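Local coordinates for peptide ABC transporter, peptide-binding protein (Thermus thermophilus, PDB 2D5W), which binds oligopeptides, captured here with a pentapeptide, and probably delivers them to an ABC transporter for import into the cell, at residues 98-112 / 124-137. Numbering follows the deposited sequence.
Sequences PITTEDVAFYFEVGK and WERVNVRIKDARNF
Trp124 lays its six-membered ring flat against Gly111. The CA of Gly111 is 3.5 Å from the centroid of that ring, almost on its normal. With no side chain on Gly111, the indole reaches the helix backbone and sits as a knob among Tyr107, Phe108, Gly111 and Lys112. The edge of the Trp124 six-membered ring points at one face of the Phe108 ring, with the two planes at 67°. Val129 CB covers the opposite face, 3.9 Å from the Phe108 ring centroid. Tyr107 CE2 meets Trp124 CH2 at 3.5 Å, and a water links Tyr107 OH to Trp124 NE1.

Lys112 bends at chi2 (-78°) and runs past the indole. Its NZ donates to Trp124 O (2.8 Å) and Val127 O (2.7 Å), and weakly to Asn128 OD1. It thus joins helix 101-112 to the junction of helix 121-126 and strand 127-131.

At the other end, Thr101 N donates to Ala134 O at 2.9 Å, and Thr101 OG1 to Asp133 O at 2.7 Å. Between the two ends, Val104 CG2 lies over the face of Phe137. Thr100 N-caps the helix: its OG1 accepts from Glu102 N, and its N donates to Asp103 OD1, a capping box. Asp133 OD1 accepts from Arg135 N, an Asx turn within the bend between strands 127-131 and 136-141. Asn136 ND2 donates to Asp133 OD2, while its OD1 is hydrogen-bonded to Thr86 OG1.

The axes of helix 101-112 and strand 127-131, an edge of a four-stranded antiparallel sheet, run roughly antiparallel, at 152°. Apolar contacts fill the middle, and polar bonds to main-chain carbonyls lie at either end of the contact. The Lys112 charge is thus probably met largely by neutral dipoles.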
ATOM      1  N   PRO A  98      -3.528  22.144  20.193  1.00 11.96           N
ATOM      2  CA  PRO A  98      -4.779  21.495  19.800  1.00 12.09           C
ATOM      3  C   PRO A  98      -4.825  21.084  18.333  1.00 10.25           C
ATOM      4  O   PRO A  98      -4.198  21.711  17.482  1.00 11.04           O
ATOM      5  CB  PRO A  98      -5.825  22.560  20.116  1.00 12.41           C
ATOM      6  CG  PRO A  98      -5.092  23.825  19.787  1.00 14.09           C
ATOM      7  CD  PRO A  98      -3.737  23.585  20.428  1.00 13.76           C
ATOM      8  N   ILE A  99      -5.557  20.010  18.054  1.00 10.15           N
ATOM      9  CA  ILE A  99      -5.751  19.577  16.679  1.00 10.19           C
ATOM     10  C   ILE A  99      -7.043  20.298  16.294  1.00 10.47           C
ATOM     11  O   ILE A  99      -8.074  20.133  16.950  1.00 11.22           O
ATOM     12  CB  ILE A  99      -5.917  18.048  16.579  1.00  9.68           C
ATOM     13  CG1 ILE A  99      -4.573  17.371  16.879  1.00 10.11           C
ATOM     14  CG2 ILE A  99      -6.424  17.672  15.191  1.00 11.15           C
ATOM     15  CD1 ILE A  99      -4.626  15.857  16.960  1.00  9.87           C
ATOM     16  N   THR A 100      -6.980  21.113  15.247  1.00 10.24           N
ATOM     17  CA  THR A 100      -8.136  21.907  14.834  1.00  9.99           C
ATOM     18  C   THR A 100      -8.392  21.826  13.341  1.00  9.31           C
ATOM     19  O   THR A 100      -7.646  21.183  12.600  1.00  9.99           O
ATOM     20  CB  THR A 100      -7.922  23.396  15.164  1.00 10.58           C
ATOM     21  OG1 THR A 100      -6.968  23.942  14.243  1.00 12.02           O
ATOM     22  CG2 THR A 100      -7.401  23.572  16.586  1.00 11.60           C
ATOM     23  N   THR A 101      -9.440  22.511  12.897  1.00  9.15           N
ATOM     24  CA  THR A 101      -9.772  22.517  11.488  1.00  9.92           C
ATOM     25  C   THR A 101      -8.726  23.273  10.669  1.00 10.08           C
ATOM     26  O   THR A 101      -8.743  23.213   9.445  1.00 10.38           O
ATOM     27  CB  THR A 101     -11.184  23.097  11.245  1.00  9.88           C
ATOM     28  OG1 THR A 101     -11.314  24.354  11.916  1.00 10.57           O
ATOM     29  CG2 THR A 101     -12.248  22.138  11.769  1.00 10.40           C
ATOM     30  N   GLU A 102      -7.816  23.990  11.329  1.00 10.01           N
ATOM     31  CA  GLU A 102      -6.762  24.667  10.578  1.00 10.76           C
ATOM     32  C   GLU A 102      -5.815  23.588  10.047  1.00  9.93           C
ATOM     33  O   GLU A 102      -5.222  23.740   8.979  1.00 10.40           O
ATOM     34  CB  GLU A 102      -6.004  25.665  11.458  1.00 12.34           C
ATOM     35  CG  GLU A 102      -6.893  26.782  11.975  1.00 14.80           C
ATOM     36  CD  GLU A 102      -6.119  27.967  12.514  1.00 16.61           C
ATOM     37  OE1 GLU A 102      -6.687  28.700  13.348  1.00 17.98           O
ATOM     38  OE2 GLU A 102      -4.962  28.178  12.098  1.00 18.06           O
ATOM     39  N   ASP A 103      -5.697  22.490  10.792  1.00  9.17           N
ATOM     40  CA  ASP A 103      -4.859  21.367  10.387  1.00  9.01           C
ATOM     41  C   ASP A 103      -5.515  20.658   9.198  1.00  9.01           C
ATOM     42  O   ASP A 103      -4.830  20.081   8.350  1.00  9.38           O
ATOM     43  CB  ASP A 103      -4.687  20.400  11.561  1.00  9.44           C
ATOM     44  CG  ASP A 103      -3.897  21.014  12.704  1.00  8.83           C
ATOM     45  OD1 ASP A 103      -4.262  20.781  13.879  1.00 10.27           O
ATOM     46  OD2 ASP A 103      -2.907  21.718  12.419  1.00  9.93           O
ATOM     47  N   VAL A 104      -6.844  20.699   9.148  1.00  9.16           N
ATOM     48  CA  VAL A 104      -7.594  20.089   8.054  1.00  9.91           C
ATOM     49  C   VAL A 104      -7.457  20.963   6.802  1.00  9.57           C
ATOM     50  O   VAL A 104      -7.192  20.466   5.705  1.00  9.83           O
ATOM     51  CB  VAL A 104      -9.095  19.941   8.412  1.00  9.47           C
ATOM     52  CG1 VAL A 104      -9.865  19.386   7.219  1.00 11.36           C
ATOM     53  CG2 VAL A 104      -9.257  19.026   9.616  1.00 10.27           C
ATOM     54  N   ALA A 105      -7.639  22.270   6.963  1.00  9.57           N
ATOM     55  CA  ALA A 105      -7.520  23.185   5.834  1.00 10.10           C
ATOM     56  C   ALA A 105      -6.123  23.091   5.230  1.00  9.23           C
ATOM     57  O   ALA A 105      -5.958  23.127   4.011  1.00 10.48           O
ATOM     58  CB  ALA A 105      -7.803  24.612   6.286  1.00 11.50           C
ATOM     59  N   PHE A 106      -5.119  22.976   6.092  1.00  9.90           N
ATOM     60  CA  PHE A 106      -3.734  22.874   5.656  1.00  9.70           C
ATOM     61  C   PHE A 106      -3.529  21.616   4.809  1.00  9.31           C
ATOM     62  O   PHE A 106      -2.956  21.678   3.722  1.00  9.31           O
ATOM     63  CB  PHE A 106      -2.814  22.864   6.879  1.00 10.18           C
ATOM     64  CG  PHE A 106      -1.385  22.564   6.557  1.00  9.89           C
ATOM     65  CD1 PHE A 106      -0.664  23.378   5.688  1.00 11.59           C
ATOM     66  CD2 PHE A 106      -0.760  21.454   7.110  1.00  9.81           C
ATOM     67  CE1 PHE A 106       0.660  23.085   5.372  1.00 12.79           C
ATOM     68  CE2 PHE A 106       0.565  21.152   6.799  1.00 11.43           C
ATOM     69  CZ  PHE A 106       1.272  21.970   5.929  1.00 11.52           C
ATOM     70  N   TYR A 107      -4.010  20.481   5.309  1.00  8.97           N
ATOM     71  CA  TYR A 107      -3.907  19.213   4.591  1.00  9.55           C
ATOM     72  C   TYR A 107      -4.490  19.362   3.180  1.00  9.09           C
ATOM     73  O   TYR A 107      -3.877  18.949   2.191  1.00  9.66           O
ATOM     74  CB  TYR A 107      -4.674  18.137   5.364  1.00  9.29           C
ATOM     75  CG  TYR A 107      -4.728  16.776   4.706  1.00  9.78           C
ATOM     76  CD1 TYR A 107      -3.735  15.825   4.936  1.00 10.75           C
ATOM     77  CD2 TYR A 107      -5.785  16.434   3.862  1.00 10.07           C
ATOM     78  CE1 TYR A 107      -3.799  14.566   4.345  1.00 10.85           C
ATOM     79  CE2 TYR A 107      -5.856  15.180   3.265  1.00 10.64           C
ATOM     80  CZ  TYR A 107      -4.861  14.252   3.511  1.00 10.47           C
ATOM     81  OH  TYR A 107      -4.933  13.008   2.929  1.00 13.28           O
ATOM     82  N   PHE A 108      -5.679  19.951   3.088  1.00  9.74           N
ATOM     83  CA  PHE A 108      -6.319  20.135   1.794  1.00  9.76           C
ATOM     84  C   PHE A 108      -5.576  21.081   0.860  1.00 10.53           C
ATOM     85  O   PHE A 108      -5.523  20.846  -0.348  1.00 11.25           O
ATOM     86  CB  PHE A 108      -7.772  20.592   1.967  1.00 11.00           C
ATOM     87  CG  PHE A 108      -8.744  19.455   2.060  1.00 11.35           C
ATOM     88  CD1 PHE A 108      -8.921  18.766   3.255  1.00 11.62           C
ATOM     89  CD2 PHE A 108      -9.433  19.025   0.928  1.00 14.18           C
ATOM     90  CE1 PHE A 108      -9.766  17.660   3.324  1.00 13.20           C
ATOM     91  CE2 PHE A 108     -10.279  17.921   0.985  1.00 15.63           C
ATOM     92  CZ  PHE A 108     -10.446  17.237   2.183  1.00 15.19           C
ATOM     93  N   GLU A 109      -4.991  22.141   1.404  1.00 10.54           N
ATOM     94  CA  GLU A 109      -4.263  23.079   0.564  1.00 11.92           C
ATOM     95  C   GLU A 109      -3.064  22.398  -0.098  1.00 11.03           C
ATOM     96  O   GLU A 109      -2.786  22.616  -1.278  1.00 12.37           O
ATOM     97  CB  GLU A 109      -3.799  24.273   1.391  1.00 14.60           C
ATOM     98  CG  GLU A 109      -3.173  25.382   0.572  1.00 19.26           C
ATOM     99  CD  GLU A 109      -2.941  26.632   1.390  1.00 20.21           C
ATOM    100  OE1 GLU A 109      -3.931  27.316   1.729  1.00 24.47           O
ATOM    101  OE2 GLU A 109      -1.773  26.923   1.703  1.00 20.46           O
ATOM    102  N   VAL A 110      -2.356  21.565   0.657  1.00 10.61           N
ATOM    103  CA  VAL A 110      -1.200  20.866   0.112  1.00 10.16           C
ATOM    104  C   VAL A 110      -1.636  19.834  -0.933  1.00 10.49           C
ATOM    105  O   VAL A 110      -1.045  19.742  -2.008  1.00 11.29           O
ATOM    106  CB  VAL A 110      -0.388  20.187   1.243  1.00  9.30           C
ATOM    107  CG1 VAL A 110       0.791  19.414   0.657  1.00 11.25           C
ATOM    108  CG2 VAL A 110       0.113  21.248   2.220  1.00 10.95           C
ATOM    109  N   GLY A 111      -2.684  19.073  -0.631  1.00 10.06           N
ATOM    110  CA  GLY A 111      -3.153  18.076  -1.578  1.00 10.72           C
ATOM    111  C   GLY A 111      -3.689  18.684  -2.863  1.00 11.42           C
ATOM    112  O   GLY A 111      -3.604  18.070  -3.928  1.00 12.29           O
ATOM    113  N   LYS A 112      -4.237  19.894  -2.766  1.00 10.60           N
ATOM    114  CA  LYS A 112      -4.813  20.597  -3.914  1.00 12.21           C
ATOM    115  C   LYS A 112      -3.799  21.379  -4.741  1.00 12.41           C
ATOM    116  O   LYS A 112      -4.132  21.881  -5.816  1.00 13.41           O
ATOM    117  CB  LYS A 112      -5.894  21.573  -3.436  1.00 13.50           C
ATOM    118  CG  LYS A 112      -7.147  20.926  -2.892  1.00 15.53           C
ATOM    119  CD  LYS A 112      -8.032  20.429  -4.013  1.00 15.45           C
ATOM    120  CE  LYS A 112      -9.341  19.897  -3.466  1.00 15.66           C
ATOM    121  NZ  LYS A 112     -10.268  19.493  -4.558  1.00 15.34           N
ATOM    122  N   TRP A 124      -8.351  14.092  -5.316  1.00 12.08           N
ATOM    123  CA  TRP A 124      -8.037  15.501  -5.196  1.00 12.72           C
ATOM    124  C   TRP A 124      -8.776  16.432  -6.141  1.00 13.28           C
ATOM    125  O   TRP A 124      -8.749  17.648  -5.969  1.00 14.89           O
ATOM    126  CB  TRP A 124      -6.521  15.684  -5.268  1.00 12.03           C
ATOM    127  CG  TRP A 124      -5.902  15.217  -3.987  1.00 11.54           C
ATOM    128  CD1 TRP A 124      -5.199  14.064  -3.772  1.00 11.80           C
ATOM    129  CD2 TRP A 124      -6.052  15.841  -2.709  1.00 11.71           C
ATOM    130  NE1 TRP A 124      -4.910  13.932  -2.432  1.00 11.96           N
ATOM    131  CE2 TRP A 124      -5.423  15.011  -1.758  1.00 12.16           C
ATOM    132  CE3 TRP A 124      -6.665  17.025  -2.277  1.00 12.50           C
ATOM    133  CZ2 TRP A 124      -5.389  15.327  -0.393  1.00 11.73           C
ATOM    134  CZ3 TRP A 124      -6.634  17.339  -0.923  1.00 13.17           C
ATOM    135  CH2 TRP A 124      -5.999  16.492   0.002  1.00 13.63           C
ATOM    136  N   GLU A 125      -9.461  15.861  -7.124  1.00 14.22           N
ATOM    137  CA  GLU A 125     -10.239  16.666  -8.054  1.00 15.99           C
ATOM    138  C   GLU A 125     -11.679  16.807  -7.574  1.00 15.49           C
ATOM    139  O   GLU A 125     -12.287  17.867  -7.728  1.00 18.31           O
ATOM    140  CB  GLU A 125     -10.238  16.029  -9.448  1.00 17.68           C
ATOM    141  CG  GLU A 125      -8.935  16.184 -10.203  1.00 23.99           C
ATOM    142  CD  GLU A 125      -8.682  17.616 -10.639  1.00 26.00           C
ATOM    143  OE1 GLU A 125      -7.566  17.902 -11.119  1.00 29.14           O
ATOM    144  OE2 GLU A 125      -9.602  18.453 -10.509  1.00 28.17           O
ATOM    145  N   ARG A 126     -12.217  15.756  -6.964  1.00 13.46           N
ATOM    146  CA  ARG A 126     -13.615  15.776  -6.536  1.00 13.75           C
ATOM    147  C   ARG A 126     -13.905  15.960  -5.048  1.00 13.16           C
ATOM    148  O   ARG A 126     -15.067  16.007  -4.654  1.00 13.22           O
ATOM    149  CB  ARG A 126     -14.302  14.500  -7.029  1.00 16.18           C
ATOM    150  CG  ARG A 126     -13.808  13.258  -6.333  1.00 15.35           C
ATOM    151  CD  ARG A 126     -14.254  11.962  -7.005  1.00 15.47           C
ATOM    152  NE  ARG A 126     -13.763  10.848  -6.205  1.00 13.14           N
ATOM    153  CZ  ARG A 126     -14.344  10.429  -5.086  1.00 12.68           C
ATOM    154  NH1 ARG A 126     -13.817   9.428  -4.396  1.00 13.79           N
ATOM    155  NH2 ARG A 126     -15.479  10.982  -4.682  1.00 11.90           N
ATOM    156  N   VAL A 127     -12.875  16.067  -4.217  1.00 12.69           N
ATOM    157  CA  VAL A 127     -13.111  16.240  -2.790  1.00 13.50           C
ATOM    158  C   VAL A 127     -12.686  17.624  -2.320  1.00 13.65           C
ATOM    159  O   VAL A 127     -11.632  18.129  -2.704  1.00 16.56           O
ATOM    160  CB  VAL A 127     -12.371  15.166  -1.962  1.00 14.60           C
ATOM    161  CG1 VAL A 127     -12.710  15.315  -0.482  1.00 16.42           C
ATOM    162  CG2 VAL A 127     -12.759  13.780  -2.457  1.00 17.06           C
ATOM    163  N   ASN A 128     -13.527  18.235  -1.494  1.00 12.94           N
ATOM    164  CA  ASN A 128     -13.258  19.558  -0.954  1.00 14.01           C
ATOM    165  C   ASN A 128     -13.674  19.586   0.506  1.00 13.25           C
ATOM    166  O   ASN A 128     -14.266  18.633   1.012  1.00 12.22           O
ATOM    167  CB  ASN A 128     -14.029  20.620  -1.744  1.00 16.16           C
ATOM    168  CG  ASN A 128     -13.390  20.923  -3.084  1.00 18.88           C
ATOM    169  OD1 ASN A 128     -12.324  21.535  -3.148  1.00 20.92           O
ATOM    170  ND2 ASN A 128     -14.033  20.487  -4.161  1.00 20.53           N
ATOM    171  N   VAL A 129     -13.358  20.678   1.188  1.00 12.79           N
ATOM    172  CA  VAL A 129     -13.706  20.806   2.593  1.00 12.49           C
ATOM    173  C   VAL A 129     -14.303  22.175   2.891  1.00 12.07           C
ATOM    174  O   VAL A 129     -13.958  23.171   2.252  1.00 13.28           O
ATOM    175  CB  VAL A 129     -12.462  20.579   3.502  1.00 12.03           C
ATOM    176  CG1 VAL A 129     -11.447  21.697   3.302  1.00 13.18           C
ATOM    177  CG2 VAL A 129     -12.886  20.499   4.960  1.00 13.10           C
ATOM    178  N   ARG A 130     -15.224  22.202   3.846  1.00 11.78           N
ATOM    179  CA  ARG A 130     -15.870  23.434   4.281  1.00 12.48           C
ATOM    180  C   ARG A 130     -15.651  23.489   5.788  1.00 12.10           C
ATOM    181  O   ARG A 130     -15.947  22.526   6.495  1.00 12.81           O
ATOM    182  CB  ARG A 130     -17.365  23.392   3.955  1.00 13.61           C
ATOM    183  CG  ARG A 130     -18.135  24.637   4.356  1.00 17.85           C
ATOM    184  CD  ARG A 130     -19.560  24.560   3.842  1.00 21.61           C
ATOM    185  NE  ARG A 130     -20.236  23.355   4.308  1.00 25.93           N
ATOM    186  CZ  ARG A 130     -21.408  22.926   3.848  1.00 27.61           C
ATOM    187  NH1 ARG A 130     -21.945  21.817   4.334  1.00 28.68           N
ATOM    188  NH2 ARG A 130     -22.039  23.604   2.898  1.00 30.29           N
ATOM    189  N   ILE A 131     -15.123  24.606   6.277  1.00 12.55           N
ATOM    190  CA  ILE A 131     -14.844  24.763   7.702  1.00 13.39           C
ATOM    191  C   ILE A 131     -15.920  25.591   8.401  1.00 13.55           C
ATOM    192  O   ILE A 131     -16.176  26.732   8.014  1.00 14.71           O
ATOM    193  CB  ILE A 131     -13.478  25.460   7.915  1.00 14.81           C
ATOM    194  CG1 ILE A 131     -12.390  24.756   7.099  1.00 18.24           C
ATOM    195  CG2 ILE A 131     -13.123  25.470   9.392  1.00 15.26           C
ATOM    196  CD1 ILE A 131     -12.169  23.304   7.465  1.00 19.63           C
ATOM    197  N   LYS A 132     -16.544  25.025   9.432  1.00 13.71           N
ATOM    198  CA  LYS A 132     -17.587  25.731  10.180  1.00 14.70           C
ATOM    199  C   LYS A 132     -16.994  26.521  11.348  1.00 13.90           C
ATOM    200  O   LYS A 132     -17.316  27.693  11.546  1.00 15.42           O
ATOM    201  CB  LYS A 132     -18.627  24.740  10.714  1.00 15.89           C
ATOM    202  CG  LYS A 132     -19.710  25.381  11.573  1.00 19.56           C
ATOM    203  CD  LYS A 132     -20.663  24.340  12.141  1.00 22.23           C
ATOM    204  CE  LYS A 132     -21.698  24.972  13.059  1.00 25.31           C
ATOM    205  NZ  LYS A 132     -22.537  25.974  12.347  1.00 27.88           N
ATOM    206  N   ASP A 133     -16.147  25.863  12.132  1.00 12.93           N
ATOM    207  CA  ASP A 133     -15.481  26.492  13.267  1.00 12.57           C
ATOM    208  C   ASP A 133     -14.193  25.726  13.555  1.00 12.49           C
ATOM    209  O   ASP A 133     -13.792  24.876  12.757  1.00 12.17           O
ATOM    210  CB  ASP A 133     -16.400  26.536  14.501  1.00 13.62           C
ATOM    211  CG  ASP A 133     -16.970  25.183  14.867  1.00 14.57           C
ATOM    212  OD1 ASP A 133     -16.183  24.245  15.107  1.00 14.23           O
ATOM    213  OD2 ASP A 133     -18.213  25.060  14.927  1.00 17.39           O
ATOM    214  N   ALA A 134     -13.553  26.010  14.682  1.00 11.25           N
ATOM    215  CA  ALA A 134     -12.291  25.361  15.017  1.00 11.14           C
ATOM    216  C   ALA A 134     -12.330  23.840  15.109  1.00 11.38           C
ATOM    217  O   ALA A 134     -11.292  23.186  14.976  1.00 12.42           O
ATOM    218  CB  ALA A 134     -11.739  25.942  16.315  1.00 11.65           C
ATOM    219  N   ARG A 135     -13.506  23.261  15.326  1.00 11.40           N
ATOM    220  CA  ARG A 135     -13.584  21.811  15.437  1.00 12.10           C
ATOM    221  C   ARG A 135     -14.654  21.130  14.596  1.00 11.46           C
ATOM    222  O   ARG A 135     -14.839  19.919  14.682  1.00 16.04           O
ATOM    223  CB  ARG A 135     -13.713  21.416  16.911  1.00 13.61           C
ATOM    224  CG  ARG A 135     -12.446  21.770  17.683  1.00 14.59           C
ATOM    225  CD  ARG A 135     -12.466  21.364  19.141  1.00 17.26           C
ATOM    226  NE  ARG A 135     -11.145  21.566  19.734  1.00 18.63           N
ATOM    227  CZ  ARG A 135     -10.566  22.751  19.907  1.00 19.79           C
ATOM    228  NH1 ARG A 135      -9.356  22.823  20.446  1.00 19.94           N
ATOM    229  NH2 ARG A 135     -11.197  23.866  19.566  1.00 20.52           N
ATOM    230  N   ASN A 136     -15.345  21.901  13.768  1.00 10.92           N
ATOM    231  CA  ASN A 136     -16.375  21.345  12.901  1.00 10.65           C
ATOM    232  C   ASN A 136     -16.053  21.611  11.442  1.00  9.92           C
ATOM    233  O   ASN A 136     -15.804  22.755  11.051  1.00 10.62           O
ATOM    234  CB  ASN A 136     -17.743  21.953  13.226  1.00 11.90           C
ATOM    235  CG  ASN A 136     -18.396  21.316  14.430  1.00 13.88           C
ATOM    236  OD1 ASN A 136     -18.760  20.142  14.402  1.00 14.60           O
ATOM    237  ND2 ASN A 136     -18.552  22.089  15.499  1.00 18.47           N
ATOM    238  N   PHE A 137     -16.028  20.546  10.643  1.00 10.49           N
ATOM    239  CA  PHE A 137     -15.790  20.681   9.214  1.00  9.98           C
ATOM    240  C   PHE A 137     -16.628  19.673   8.443  1.00 10.05           C
ATOM    241  O   PHE A 137     -17.147  18.709   9.013  1.00 10.96           O
ATOM    242  CB  PHE A 137     -14.302  20.528   8.857  1.00 10.44           C
ATOM    243  CG  PHE A 137     -13.737  19.149   9.088  1.00 10.13           C
ATOM    244  CD1 PHE A 137     -13.342  18.740  10.360  1.00 10.60           C
ATOM    245  CD2 PHE A 137     -13.546  18.283   8.018  1.00 10.65           C
ATOM    246  CE1 PHE A 137     -12.758  17.488  10.554  1.00 11.16           C
ATOM    247  CE2 PHE A 137     -12.966  17.032   8.201  1.00 11.45           C
ATOM    248  CZ  PHE A 137     -12.570  16.635   9.470  1.00 10.46           C
TER
HETATM  249  O   HOH W   1      -9.228  19.766  19.452  1.00 20.13           O
HETATM  250  O   HOH W   2      -4.478  12.012  -0.119  1.00 28.00           O